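Long-range contact in putative branched-chain amino acid ABC transporter (Chromobacterium violaceum, PDB 4PYR), which binds glutathione and, as a member of the LppC lipoprotein family with a periplasmic-binding-protein fold, may regulate an enzyme: residues A[85-89]-A[101-105]. Residues are numbered along the deposited sequence; the frame is centred on the assembly and turned at random.
With GSH (glutathione), chain B.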
loop_
_atom_site.group_PDB
_atom_site.type_symbol
_atom_site.label_atom_id
_atom_site.label_comp_id
_atom_site.label_asym_id
_atom_site.label_seq_id
_atom_site.Cartn_x
_atom_site.Cartn_y
_atom_site.Cartn_z
ATOM N N ALA A 85 -2.825 -11.625 6.582
ATOM C CA ALA A 85 -4.000 -10.945 6.038
ATOM C C ALA A 85 -3.606 -9.787 5.124
ATOM O O ALA A 85 -2.569 -9.156 5.275
ATOM C CB ALA A 85 -4.903 -10.473 7.168
ATOM N N LEU A 86 -4.483 -9.500 4.153
ATOM C CA LEU A 86 -4.171 -8.464 3.184
ATOM C C LEU A 86 -5.059 -7.260 3.360
ATOM O O LEU A 86 -5.384 -6.552 2.405
ATOM C CB LEU A 86 -4.251 -9.043 1.764
ATOM C CG LEU A 86 -3.267 -10.197 1.461
ATOM C CD1 LEU A 86 -3.427 -10.689 0.015
ATOM C CD2 LEU A 86 -1.834 -9.747 1.695
ATOM N N ASN A 87 -5.464 -7.048 4.602
ATOM C CA ASN A 87 -6.136 -5.831 5.025
ATOM C C ASN A 87 -5.735 -5.597 6.470
ATOM O O ASN A 87 -5.112 -6.456 7.074
ATOM C CB ASN A 87 -7.668 -5.936 4.840
ATOM C CG ASN A 87 -8.335 -4.584 4.944
ATOM O OD1 ASN A 87 -8.448 -3.981 6.033
ATOM N ND2 ASN A 87 -8.718 -4.069 3.816
ATOM N N SER A 88 -6.080 -4.429 7.018
ATOM C CA SER A 88 -5.822 -4.135 8.423
ATOM C C SER A 88 -6.551 -5.125 9.255
ATOM O O SER A 88 -7.667 -5.520 8.910
ATOM C CB SER A 88 -6.339 -2.756 8.778
ATOM O OG SER A 88 -5.699 -1.786 7.975
ATOM N N VAL A 89 -5.937 -5.555 10.348
ATOM C CA VAL A 89 -6.715 -6.206 11.374
ATOM C C VAL A 89 -7.425 -5.044 12.068
ATOM O O VAL A 89 -6.761 -4.173 12.637
ATOM C CB VAL A 89 -5.871 -7.124 12.319
ATOM C CG1 VAL A 89 -4.944 -8.002 11.486
ATOM C CG2 VAL A 89 -5.138 -6.357 13.441
ATOM N N SER A 101 -0.423 -8.405 8.943
ATOM C CA SER A 101 -1.092 -7.711 7.823
ATOM C C SER A 101 -0.045 -7.183 6.858
ATOM O O SER A 101 0.975 -6.684 7.276
ATOM C CB SER A 101 -1.935 -6.519 8.334
ATOM O OG SER A 101 -2.455 -5.748 7.250
ATOM N N LEU A 102 -0.340 -7.275 5.557
ATOM C CA LEU A 102 0.356 -6.489 4.524
ATOM C C LEU A 102 -0.739 -5.880 3.667
ATOM O O LEU A 102 -1.563 -6.598 3.180
ATOM C CB LEU A 102 1.233 -7.359 3.637
ATOM C CG LEU A 102 1.926 -6.631 2.466
ATOM C CD1 LEU A 102 2.907 -5.553 2.922
ATOM C CD2 LEU A 102 2.649 -7.602 1.569
ATOM N N SER A 103 -0.702 -4.575 3.515
ATOM C CA SER A 103 -1.751 -3.872 2.764
ATOM C C SER A 103 -1.182 -2.611 2.127
ATOM O O SER A 103 -0.015 -2.272 2.318
ATOM C CB SER A 103 -2.931 -3.524 3.707
ATOM O OG SER A 103 -2.608 -2.443 4.556
ATOM N N LEU A 104 -2.025 -1.914 1.376
ATOM C CA LEU A 104 -1.617 -0.685 0.716
ATOM C C LEU A 104 -2.171 0.541 1.435
ATOM O O LEU A 104 -2.448 1.551 0.807
ATOM C CB LEU A 104 -2.090 -0.730 -0.753
ATOM C CG LEU A 104 -1.604 -1.971 -1.489
ATOM C CD1 LEU A 104 -2.123 -1.939 -2.914
ATOM C CD2 LEU A 104 -0.077 -2.115 -1.439
ATOM N N ILE A 105 -2.265 0.489 2.756
ATOM C CA ILE A 105 -2.918 1.590 3.515
ATOM C C ILE A 105 -2.354 2.951 3.182
ATOM O O ILE A 105 -1.150 3.224 3.315
ATOM C CB ILE A 105 -2.821 1.425 5.052
ATOM C CG1 ILE A 105 -1.407 1.081 5.525
ATOM C CG2 ILE A 105 -3.817 0.402 5.526
ATOM C CD1 ILE A 105 -1.258 1.278 7.023
HETATM N N1 GSH B . -8.799 1.834 8.533
HETATM C CA1 GSH B . -9.272 2.579 7.386
HETATM C C1 GSH B . -9.934 3.882 7.785
HETATM O O11 GSH B . -9.318 4.723 8.495
HETATM O O12 GSH B . -11.088 4.117 7.353
HETATM C CB1 GSH B . -10.247 1.729 6.561
HETATM C CG1 GSH B . -9.664 0.393 6.101
HETATM C CD1 GSH B . -8.520 0.605 5.157
HETATM O OE1 GSH B . -8.092 1.737 4.984
HETATM N N2 GSH B . -8.065 -0.518 4.558
HETATM C CA2 GSH B . -6.963 -0.588 3.590
HETATM C C2 GSH B . -7.515 -0.867 2.224
HETATM O O2 GSH B . -8.630 -0.343 2.124
HETATM C CB2 GSH B . -5.972 -1.650 4.028
HETATM S SG2 GSH B . -6.074 -1.893 5.795
HETATM N N3 GSH B . -6.916 -1.594 1.209
HETATM C CA3 GSH B . -5.541 -2.156 1.057
HETATM C C3 GSH B . -5.431 -3.596 0.548
HETATM O O31 GSH B . -4.428 -3.962 -0.146
HETATM O O32 GSH B . -6.346 -4.396 0.828
#
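Ser101 and Asn87 meet through a side-chain to backbone bond: the hydroxyl OG of Ser101 donates to the carbonyl O of Asn87 over 2.8 Å. The donor stands well above the carbonyl plane, with a C=O...OG angle of 110°. With OG of Ser101 swung opposite its own backbone N (chi1 173°), the hydroxyl projects across to segment 85-89; serine suits this buried spot because its short side chain carries a hydroxyl that satisfies the carbonyl of Asn87.

Upstream, the two segments are still parallel strand ends, Ala85 paired with Ser101. Leu102 N gives its hydrogen to Ala85 O in a nearly straight bond of 2.9 Å, and the CA-H of Ser101 approaches the same oxygen. One step on, Leu86 CA lies 3.2 Å from Leu102 O in another CA-H...O contact. The small methyl of Ala85 fits against Pro66 and Ile72. The CA-CB bond of Leu86 points away from 101-105, but with CG anti to the carbonyl carbon (chi1 -61°) the side chain turns back, and CD2 comes within 4.3 Å of Leu102 CB; the isobutyl group of Leu102 packs on Leu253 and Leu260 of helix 245-265.

Past the strand ends the loops line the glutathione pocket. Ser103, with its small side chain, sets CB 3.6 Å from ligand CB2, while its OG accepts a weak, long bond from Ile105 N at the turn that leads into helix 106-119. Beta-branched Ile105 offers an apolar methyl, CG2, to the same ligand carbon, and this methyl also lies 3.8 Å from Ser88 OG. Arg137 is hydrogen-bonded to the glutathione through NH2. Such a site, built from loops at the carboxyl ends of adjacent parallel strands, is characteristic of the alpha/beta lobes of periplasmic binding proteins.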